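PDB 6IPA: aminoacyl-tRNA synthetase-interacting multifunctional protein p43 from Plasmodium vivax, which probably binds tRNA through its EMAP II-like domain and helps assemble a complex with aminoacyl-tRNA synthetases. Local coordinates for residues K76-C81 and V100-K105; D41-L46 and E145-N150; L86-E91 and Q126-A131; F159-E162 and F166-I169. One frame throughout, in Å; residues are numbered along the deposited sequence.

Contact 1 (K76-C81 and V100-K105); sequences KSRDIC and VLANLK
R78 reaches across to the backbone of A102, and its NH1 gives a hydrogen bond to A102 O at 2.6 Å. The bond is nearly straight (176° at the hydrogen) and sits on a lone pair of the carbonyl, in the carbonyl plane. Because A102 O also lies in the guanidinium plane, the arginine meets it with its edge. The CB of A102 rests beside the same group, 3.8 Å from R78 NH1. An extended chain from CG to NE gives R78 this span, since the CA atoms of R78 and A102 are 9.7 Å apart. Two residues on in strand 78-82, I80 meets V100 tip to tip, with I80 CD1 3.7 Å from V100 CG1. That valine methyl stands anti to its own backbone N (chi1 180°), which aims it at the isoleucine.

Further out, E74 forms a salt bridge with R78 NH2 and the carbonyl of H115 takes a second bond from NH1, so the guanidinium is held at several points. Strands 78-82 and 97-101 are the two outermost strands of a four-stranded antiparallel sheet and do not pair with each other: I80 pairs through its backbone with L68, and V100 with I49. The chain at H115 and M117 bonds to the backbones of D79 and L101, bridging the two edges. Outer strands brought face to face, with I80 and V100 meeting between them, fit the closed beta barrel of the OB fold, the clan of this tRNA-binding domain.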
# COMPACT_ATOMS: atom_id res chain seq x y z
N LYS A 76 2.76 13.07 -12.58
CA LYS A 76 3.01 13.82 -11.35
C LYS A 76 2.99 12.85 -10.19
O LYS A 76 2.22 11.88 -10.19
CB LYS A 76 1.92 14.88 -11.11
CG LYS A 76 2.14 16.19 -11.85
CD LYS A 76 0.82 16.91 -12.15
CE LYS A 76 1.07 18.24 -12.86
NZ LYS A 76 -0.11 18.77 -13.61
N SER A 77 3.82 13.10 -9.21
CA SER A 77 3.88 12.24 -8.05
C SER A 77 2.61 12.48 -7.22
O SER A 77 2.08 13.59 -7.21
CB SER A 77 5.16 12.53 -7.28
OG SER A 77 5.25 11.73 -6.12
N ARG A 78 2.09 11.46 -6.57
CA ARG A 78 0.82 11.62 -5.87
C ARG A 78 1.03 12.11 -4.46
O ARG A 78 2.10 11.96 -3.92
CB ARG A 78 0.05 10.30 -5.77
CG ARG A 78 -0.70 9.85 -7.00
CD ARG A 78 -1.63 8.66 -6.66
NE ARG A 78 -2.09 7.96 -7.86
CZ ARG A 78 -2.97 6.96 -7.90
NH1 ARG A 78 -3.56 6.48 -6.81
NH2 ARG A 78 -3.27 6.41 -9.07
N ASP A 79 -0.03 12.66 -3.89
CA ASP A 79 -0.12 13.07 -2.50
C ASP A 79 -0.95 12.03 -1.80
O ASP A 79 -2.11 11.83 -2.13
CB ASP A 79 -0.84 14.42 -2.41
CG ASP A 79 0.02 15.60 -2.89
OD1 ASP A 79 1.14 15.81 -2.33
OD2 ASP A 79 -0.44 16.33 -3.80
N ILE A 80 -0.34 11.36 -0.83
CA ILE A 80 -0.99 10.33 -0.06
C ILE A 80 -0.74 10.64 1.43
O ILE A 80 0.42 10.79 1.85
CB ILE A 80 -0.41 8.92 -0.40
CG1 ILE A 80 -0.83 8.46 -1.81
CG2 ILE A 80 -0.86 7.85 0.59
CD1 ILE A 80 0.00 7.31 -2.39
N CYS A 81 -1.81 10.71 2.22
CA CYS A 81 -1.68 10.71 3.70
C CYS A 81 -1.42 9.31 4.33
O CYS A 81 -1.79 8.28 3.77
CB CYS A 81 -2.93 11.34 4.35
SG CYS A 81 -3.05 13.15 4.12
N VAL A 100 1.62 0.88 -3.02
CA VAL A 100 0.43 1.73 -2.98
C VAL A 100 -0.77 1.04 -3.59
O VAL A 100 -0.69 0.62 -4.75
CB VAL A 100 0.69 3.05 -3.76
CG1 VAL A 100 -0.55 3.94 -3.74
CG2 VAL A 100 1.88 3.79 -3.16
N LEU A 101 -1.87 0.96 -2.84
CA LEU A 101 -3.22 0.67 -3.39
C LEU A 101 -3.70 1.89 -4.17
O LEU A 101 -4.36 2.79 -3.63
CB LEU A 101 -4.23 0.29 -2.28
CG LEU A 101 -5.67 0.03 -2.75
CD1 LEU A 101 -5.70 -1.06 -3.79
CD2 LEU A 101 -6.62 -0.38 -1.61
N ALA A 102 -3.41 1.90 -5.46
CA ALA A 102 -3.64 3.06 -6.33
C ALA A 102 -5.07 3.43 -6.70
O ALA A 102 -5.34 4.57 -7.04
CB ALA A 102 -2.83 2.87 -7.60
N ASN A 103 -6.00 2.48 -6.64
CA ASN A 103 -7.33 2.68 -7.23
C ASN A 103 -8.46 3.04 -6.30
O ASN A 103 -9.64 3.09 -6.71
CB ASN A 103 -7.73 1.53 -8.13
CG ASN A 103 -7.94 0.20 -7.41
OD1 ASN A 103 -7.36 -0.08 -6.35
ND2 ASN A 103 -8.78 -0.63 -7.99
N LEU A 104 -8.12 3.33 -5.05
CA LEU A 104 -9.01 4.05 -4.19
C LEU A 104 -9.18 5.41 -4.84
O LEU A 104 -8.27 5.85 -5.55
CB LEU A 104 -8.35 4.23 -2.85
CG LEU A 104 -8.06 2.98 -2.05
CD1 LEU A 104 -7.09 3.30 -0.92
CD2 LEU A 104 -9.35 2.46 -1.44
N LYS A 105 -10.30 6.08 -4.56
CA LYS A 105 -10.54 7.44 -5.07
C LYS A 105 -9.91 8.49 -4.18
O LYS A 105 -9.81 8.30 -2.96
CB LYS A 105 -12.05 7.77 -5.17
CG LYS A 105 -12.84 6.97 -6.20
CD LYS A 105 -13.89 7.78 -6.97
CE LYS A 105 -15.14 6.96 -7.26
NZ LYS A 105 -16.00 6.84 -6.05

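Contact 2 (D41-L46 and E145-N150); sequences DDITRL and ENMDVN
M147 is the one residue of its loop that comes within contact distance, touching both I43 and T44 although nearly a hundred residues separate the two segments. Each segment is shaped by an Asx turn, the first leading into a short 3-10 turn at 43-45. The meeting is apolar. The M147 side chain runs out extended, with CG anti to the backbone N (chi1 177°), and bends only at its last torsion, which swings the methyl CE round to I43. There the two side chains cross at about a right angle, and CE comes up to I43 CG2; the modelled separation of 3.2 Å is too short to be trusted in detail. Nearer its root the methionine lies against the threonine methyl, with M147 CG 4.0 Å from T44 CG2.

The 41-46 side is fastened in the fold by its neighbours. D41 is bound to K183 and Y182, R45 makes a salt bridge with D154, and L46 packs on F166 and I169 of helix 165-169. Contact 2 thus joins the chain leading into strand 48-58 to the loop following strand 143-144, at the surface.

The turns supply the polar bonds. D148 OD1 accepts from N150 N at 3.3 Å. In the other turn D42 OD1 takes two donors from the same face of its carboxylate: T44 N at 3.2 Å, and T44 OG1 at 2.6 Å on the syn side.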
# COMPACT_ATOMS: atom_id res chain seq x y z
N ASP A 41 -14.72 -10.45 -2.95
CA ASP A 41 -13.42 -11.09 -2.52
C ASP A 41 -12.66 -11.55 -3.77
O ASP A 41 -12.65 -12.72 -4.12
CB ASP A 41 -13.59 -12.25 -1.50
CG ASP A 41 -12.24 -12.95 -1.13
OD1 ASP A 41 -11.16 -12.38 -1.42
OD2 ASP A 41 -12.25 -14.09 -0.54
N ASP A 42 -12.05 -10.61 -4.45
CA ASP A 42 -11.40 -10.93 -5.70
C ASP A 42 -10.22 -9.97 -5.76
O ASP A 42 -10.39 -8.76 -5.90
CB ASP A 42 -12.38 -10.75 -6.86
CG ASP A 42 -11.73 -10.83 -8.22
OD1 ASP A 42 -10.57 -11.31 -8.34
OD2 ASP A 42 -12.41 -10.41 -9.19
N ILE A 43 -9.03 -10.52 -5.65
CA ILE A 43 -7.88 -9.68 -5.50
C ILE A 43 -7.44 -9.06 -6.83
O ILE A 43 -6.69 -8.09 -6.84
CB ILE A 43 -6.75 -10.41 -4.78
CG1 ILE A 43 -5.60 -9.44 -4.51
CG2 ILE A 43 -6.27 -11.61 -5.58
CD1 ILE A 43 -4.58 -9.96 -3.55
N THR A 44 -7.93 -9.58 -7.94
CA THR A 44 -7.60 -9.01 -9.25
C THR A 44 -8.12 -7.57 -9.35
O THR A 44 -7.68 -6.79 -10.18
CB THR A 44 -8.16 -9.88 -10.38
OG1 THR A 44 -9.59 -9.90 -10.29
CG2 THR A 44 -7.63 -11.32 -10.27
N ARG A 45 -9.04 -7.23 -8.45
CA ARG A 45 -9.75 -5.97 -8.50
C ARG A 45 -9.00 -4.83 -7.86
O ARG A 45 -9.29 -3.67 -8.13
CB ARG A 45 -11.13 -6.10 -7.85
CG ARG A 45 -12.10 -6.87 -8.71
CD ARG A 45 -13.48 -7.05 -8.09
NE ARG A 45 -14.20 -5.81 -8.18
CZ ARG A 45 -15.41 -5.58 -7.67
NH1 ARG A 45 -16.09 -6.56 -7.02
NH2 ARG A 45 -15.93 -4.38 -7.81
N LEU A 46 -8.03 -5.16 -7.00
CA LEU A 46 -7.09 -4.21 -6.45
C LEU A 46 -5.96 -3.95 -7.41
O LEU A 46 -5.36 -4.88 -7.90
CB LEU A 46 -6.47 -4.72 -5.12
CG LEU A 46 -7.44 -5.18 -4.05
CD1 LEU A 46 -6.69 -5.50 -2.78
CD2 LEU A 46 -8.51 -4.15 -3.81
N GLU A 145 0.61 -15.21 -6.96
CA GLU A 145 1.05 -16.35 -7.72
C GLU A 145 -0.20 -16.92 -8.37
O GLU A 145 -1.25 -16.99 -7.77
CB GLU A 145 1.77 -17.40 -6.87
CG GLU A 145 2.03 -17.06 -5.41
CD GLU A 145 3.08 -17.93 -4.72
OE1 GLU A 145 2.83 -18.43 -3.63
OE2 GLU A 145 4.16 -18.10 -5.25
N ASN A 146 -0.07 -17.31 -9.62
CA ASN A 146 -1.17 -17.86 -10.44
C ASN A 146 -2.28 -16.87 -10.73
O ASN A 146 -3.44 -17.26 -10.86
CB ASN A 146 -1.74 -19.12 -9.78
CG ASN A 146 -0.66 -20.09 -9.37
OD1 ASN A 146 0.44 -20.11 -9.97
ND2 ASN A 146 -0.94 -20.89 -8.35
N MET A 147 -1.93 -15.59 -10.80
CA MET A 147 -2.92 -14.57 -11.07
C MET A 147 -2.73 -14.20 -12.53
O MET A 147 -1.62 -14.27 -13.07
CB MET A 147 -2.74 -13.36 -10.14
CG MET A 147 -3.69 -12.20 -10.41
SD MET A 147 -3.52 -10.70 -9.39
CE MET A 147 -3.92 -11.40 -7.79
N ASP A 148 -3.82 -13.83 -13.17
CA ASP A 148 -3.78 -13.57 -14.57
C ASP A 148 -3.53 -12.08 -14.69
O ASP A 148 -4.30 -11.28 -14.20
CB ASP A 148 -5.10 -14.04 -15.25
CG ASP A 148 -5.08 -13.84 -16.79
OD1 ASP A 148 -4.03 -13.43 -17.36
OD2 ASP A 148 -6.14 -14.09 -17.44
N VAL A 149 -2.43 -11.72 -15.32
CA VAL A 149 -2.09 -10.31 -15.44
C VAL A 149 -3.13 -9.52 -16.28
O VAL A 149 -3.27 -8.32 -16.09
CB VAL A 149 -0.60 -10.13 -15.85
CG1 VAL A 149 -0.27 -10.84 -17.16
CG2 VAL A 149 -0.19 -8.66 -15.87
N ASN A 150 -3.90 -10.19 -17.13
CA ASN A 150 -4.95 -9.51 -17.91
C ASN A 150 -6.24 -9.29 -17.17
O ASN A 150 -7.19 -8.74 -17.73
CB ASN A 150 -5.24 -10.29 -19.19
CG ASN A 150 -4.02 -10.42 -20.06
OD1 ASN A 150 -3.28 -9.47 -20.22
ND2 ASN A 150 -3.80 -11.61 -20.62

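Contact 3 (L86-E91 and Q126-A131)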
# COMPACT_ATOMS: atom_id res chain seq x y z
N LEU A 86 2.62 8.65 14.83
CA LEU A 86 2.95 8.27 16.22
C LEU A 86 3.77 6.99 16.36
O LEU A 86 4.21 6.68 17.47
CB LEU A 86 1.69 8.09 17.07
CG LEU A 86 0.90 9.35 17.46
CD1 LEU A 86 -0.39 8.93 18.15
CD2 LEU A 86 1.70 10.31 18.34
N LYS A 87 3.95 6.23 15.29
CA LYS A 87 4.73 4.99 15.40
C LYS A 87 5.95 4.94 14.51
O LYS A 87 6.71 3.97 14.58
CB LYS A 87 3.84 3.77 15.17
CG LYS A 87 2.87 3.54 16.31
CD LYS A 87 1.92 2.39 16.07
CE LYS A 87 1.21 1.95 17.35
NZ LYS A 87 0.34 0.77 17.10
N LYS A 88 6.19 5.98 13.72
CA LYS A 88 7.32 5.97 12.79
C LYS A 88 7.91 7.34 12.60
O LYS A 88 7.17 8.30 12.53
CB LYS A 88 6.86 5.48 11.41
CG LYS A 88 6.59 3.99 11.31
CD LYS A 88 7.85 3.18 11.20
CE LYS A 88 7.76 1.93 12.04
NZ LYS A 88 8.99 1.14 11.77
N ASN A 89 9.23 7.42 12.47
CA ASN A 89 9.91 8.69 12.14
C ASN A 89 9.95 8.94 10.61
O ASN A 89 9.81 8.01 9.83
CB ASN A 89 11.33 8.71 12.71
CG ASN A 89 11.42 8.32 14.20
OD1 ASN A 89 10.83 8.95 15.08
ND2 ASN A 89 12.21 7.29 14.48
N SER A 90 10.20 10.17 10.19
CA SER A 90 10.19 10.52 8.76
C SER A 90 11.21 9.76 7.93
O SER A 90 10.91 9.26 6.84
CB SER A 90 10.45 12.02 8.57
OG SER A 90 11.84 12.31 8.66
N GLU A 91 12.44 9.70 8.41
CA GLU A 91 13.50 9.00 7.68
C GLU A 91 13.20 7.49 7.55
O GLU A 91 13.86 6.80 6.76
CB GLU A 91 14.87 9.29 8.31
CG GLU A 91 15.16 8.57 9.63
CD GLU A 91 14.56 9.23 10.89
OE1 GLU A 91 14.46 10.48 11.00
OE2 GLU A 91 14.23 8.46 11.81
N GLN A 126 3.51 -3.14 16.94
CA GLN A 126 4.41 -2.79 15.82
C GLN A 126 3.65 -2.63 14.50
O GLN A 126 2.70 -3.39 14.21
CB GLN A 126 5.46 -3.88 15.58
CG GLN A 126 6.43 -4.15 16.73
CD GLN A 126 7.25 -5.42 16.51
OE1 GLN A 126 8.30 -5.39 15.88
NE2 GLN A 126 6.76 -6.54 17.03
N ILE A 127 4.07 -1.65 13.69
CA ILE A 127 3.60 -1.60 12.30
C ILE A 127 4.80 -1.33 11.40
O ILE A 127 5.57 -0.44 11.69
CB ILE A 127 2.46 -0.56 12.12
CG1 ILE A 127 1.87 -0.59 10.68
CG2 ILE A 127 2.92 0.84 12.49
CD1 ILE A 127 0.78 0.44 10.45
N GLU A 128 5.00 -2.12 10.36
CA GLU A 128 6.09 -1.89 9.41
C GLU A 128 5.54 -1.82 7.99
O GLU A 128 4.47 -2.35 7.69
CB GLU A 128 7.15 -2.99 9.46
CG GLU A 128 7.76 -3.28 10.83
CD GLU A 128 8.63 -2.12 11.38
OE1 GLU A 128 9.27 -1.37 10.59
OE2 GLU A 128 8.67 -1.97 12.63
N LEU A 129 6.28 -1.15 7.11
CA LEU A 129 5.90 -1.08 5.71
C LEU A 129 6.12 -2.43 5.04
O LEU A 129 7.03 -3.17 5.42
CB LEU A 129 6.81 -0.11 4.97
CG LEU A 129 6.85 1.34 5.30
CD1 LEU A 129 7.98 1.91 4.49
CD2 LEU A 129 5.59 2.00 4.90
N LEU A 130 5.33 -2.72 4.01
CA LEU A 130 5.62 -3.87 3.10
C LEU A 130 6.67 -3.35 2.17
O LEU A 130 6.65 -2.17 1.85
CB LEU A 130 4.37 -4.32 2.33
CG LEU A 130 3.16 -4.69 3.20
CD1 LEU A 130 1.98 -5.09 2.33
CD2 LEU A 130 3.48 -5.79 4.24
N ALA A 131 7.62 -4.18 1.83
CA ALA A 131 8.76 -3.74 1.04
C ALA A 131 8.97 -4.64 -0.20
O ALA A 131 8.95 -5.89 -0.08
CB ALA A 131 10.03 -3.73 1.90
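K88 and E128 meet because the lysine, already aimed at the strand, kinks at chi2 (-78°) and again at chi3, while the glutamate, whose CB points away from the lysine's loop, curls back at chi2 (-67°). The two side chains cross at about a right angle and their charged ends form a salt bridge, with K88 NZ 2.8 Å from E128 OE1. The other oxygen is close as well, 3.2 Å separating K88 NZ from E128 OE2. The ammonium approaches E128 OE1 from above the carboxylate plane, 38° out of it. On the way, the bent lysine chain passes the backbone of the strand, and K88 CE lies 3.2 Å from I127 O.

The neighbouring lysine behaves differently. K87 stays extended beyond CG and crosses I127 at about a right angle, so that its methylenes pack on one branch: K87 CD is 4.0 Å and K87 CB 4.1 Å from I127 CG2. Its ammonium goes past the isoleucine to the carbonyl of E125, in the turn before the strand.

Strand 126-129 forms a hairpin with strand 120-123, E128 bonding to G121 through the backbone, and I127 also touches L84, C120 and S122. On the loop side Y66 OH is bonded to K88 O. The contact therefore ties the loop after strand 78-82 to this hairpin. K88 meets the strand through its charge; K87 lays its methylenes on I127 and sends its ammonium on to E125 O. The paired carboxylate probably offsets much of the positive charge of K88, although solvent near this surface site would be expected to weaken the attraction.

Contact 4 (F159-E162 and F166-I169); sequences FDKE and FFHI
H168 NE2 donates to the backbone oxygen of E162, with 2.9 Å between H168 NE2 and E162 O. The angle at the hydrogen is 157°, and the oxygen lies almost exactly in the imidazole plane, so the ring uses its edge. Seen from the acceptor the fit is less regular: the nitrogen stands 36° out of the carbonyl plane and is not on a lone pair.

One residue back on each segment, K161 and F167 make the apolar half. K161 CB sits over the phenyl face, 4.2 Å from the centroid and close to the ring normal, a CH-pi contact, while the lysine chain crosses the ring at about a right angle. K161 O approaches the rim of the same ring, 3.2 Å from F167 CD2. The opposite face is taken by F166, whose CD2 stands 4.0 Å above the ring plane over its centre, so F167 is sandwiched between the lysine methylene and its own neighbour.

F166 itself turns inward onto L46, and N164 OD1 bonds to F166 N at the start of helix 165-169. The contact thus folds the loop at 159-162 back onto the short helix that follows it, at the surface. Since the histidine nitrogen serves as donor, NE2 must carry a hydrogen here; the ring may be the neutral NE2-H form or the cation, and either would suit a backbone carbonyl.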
# COMPACT_ATOMS: atom_id res chain seq x y z
N PHE A 159 -16.56 4.46 -2.69
CA PHE A 159 -16.35 5.26 -1.50
C PHE A 159 -16.93 4.53 -0.27
O PHE A 159 -16.45 4.69 0.85
CB PHE A 159 -17.03 6.62 -1.62
CG PHE A 159 -16.24 7.66 -2.37
CD1 PHE A 159 -14.96 7.98 -2.01
CD2 PHE A 159 -16.84 8.36 -3.41
CE1 PHE A 159 -14.25 8.95 -2.70
CE2 PHE A 159 -16.14 9.33 -4.12
CZ PHE A 159 -14.84 9.63 -3.76
N ASP A 160 -18.01 3.79 -0.49
CA ASP A 160 -18.64 2.97 0.54
C ASP A 160 -17.74 1.78 0.89
O ASP A 160 -17.57 0.88 0.06
CB ASP A 160 -20.01 2.45 0.05
CG ASP A 160 -20.83 1.78 1.16
OD1 ASP A 160 -20.56 2.04 2.36
OD2 ASP A 160 -21.77 0.99 0.85
N LYS A 161 -17.20 1.76 2.10
CA LYS A 161 -16.30 0.70 2.55
C LYS A 161 -16.89 -0.65 2.23
O LYS A 161 -16.22 -1.53 1.69
CB LYS A 161 -16.14 0.73 4.06
CG LYS A 161 -15.54 1.98 4.70
CD LYS A 161 -15.42 1.80 6.23
CE LYS A 161 -16.77 1.41 6.86
NZ LYS A 161 -16.80 1.29 8.34
N GLU A 162 -18.16 -0.81 2.59
CA GLU A 162 -18.89 -2.07 2.42
C GLU A 162 -18.98 -2.56 0.97
O GLU A 162 -19.18 -3.75 0.74
CB GLU A 162 -20.31 -1.96 3.01
CG GLU A 162 -20.35 -1.83 4.53
CD GLU A 162 -21.75 -1.59 5.07
OE1 GLU A 162 -22.70 -2.32 4.71
OE2 GLU A 162 -21.90 -0.65 5.87
N PHE A 166 -11.49 -4.12 -1.31
CA PHE A 166 -10.38 -4.13 -0.37
C PHE A 166 -10.72 -4.63 1.06
O PHE A 166 -10.02 -5.50 1.59
CB PHE A 166 -9.69 -2.77 -0.26
CG PHE A 166 -8.57 -2.79 0.74
CD1 PHE A 166 -7.32 -3.22 0.37
CD2 PHE A 166 -8.80 -2.49 2.07
CE1 PHE A 166 -6.30 -3.30 1.29
CE2 PHE A 166 -7.80 -2.56 2.99
CZ PHE A 166 -6.55 -2.99 2.61
N PHE A 167 -11.81 -4.12 1.64
CA PHE A 167 -12.17 -4.43 3.02
C PHE A 167 -12.74 -5.84 3.17
O PHE A 167 -12.78 -6.38 4.30
CB PHE A 167 -13.18 -3.43 3.59
CG PHE A 167 -12.74 -2.02 3.50
CD1 PHE A 167 -11.93 -1.47 4.47
CD2 PHE A 167 -13.08 -1.25 2.40
CE1 PHE A 167 -11.47 -0.16 4.36
CE2 PHE A 167 -12.65 0.07 2.30
CZ PHE A 167 -11.84 0.61 3.28
N HIS A 168 -13.17 -6.43 2.06
CA HIS A 168 -13.67 -7.80 2.06
C HIS A 168 -12.51 -8.75 1.90
O HIS A 168 -12.49 -9.86 2.41
CB HIS A 168 -14.66 -7.99 0.91
CG HIS A 168 -16.03 -7.43 1.17
ND1 HIS A 168 -17.05 -8.18 1.73
CD2 HIS A 168 -16.55 -6.20 0.93
CE1 HIS A 168 -18.15 -7.43 1.82
NE2 HIS A 168 -17.87 -6.23 1.34
N ILE A 169 -11.53 -8.28 1.14
CA ILE A 169 -10.32 -9.02 0.86
C ILE A 169 -9.36 -8.98 2.07
O ILE A 169 -8.70 -9.99 2.39
CB ILE A 169 -9.62 -8.39 -0.35
CG1 ILE A 169 -10.48 -8.56 -1.62
CG2 ILE A 169 -8.24 -8.97 -0.52
CD1 ILE A 169 -10.15 -7.63 -2.79

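How the contacts relate
Contact 1 is the buried one: it joins strand 78-82 to the end of strand 97-101 and the chain just beyond it, and its arginine finds a carbonyl partner inside the fold. The other three lie at the surface. Contacts 1 and 3 both involve the chain in and after strand 78-82, but contact 3 replaces a backbone acceptor with a carboxylate. Contact 2 is apolar across its interface, and contact 4 combines an imidazole bond with a ring face. Contacts 1, 2 and 4 touch one another: N103 probably bonds to R45 O, L101 meets both L46 and F166, and I169 packs on D41, D42 and L46. Contact 3 stands apart, about 8 Å from contact 1 between nearest atoms.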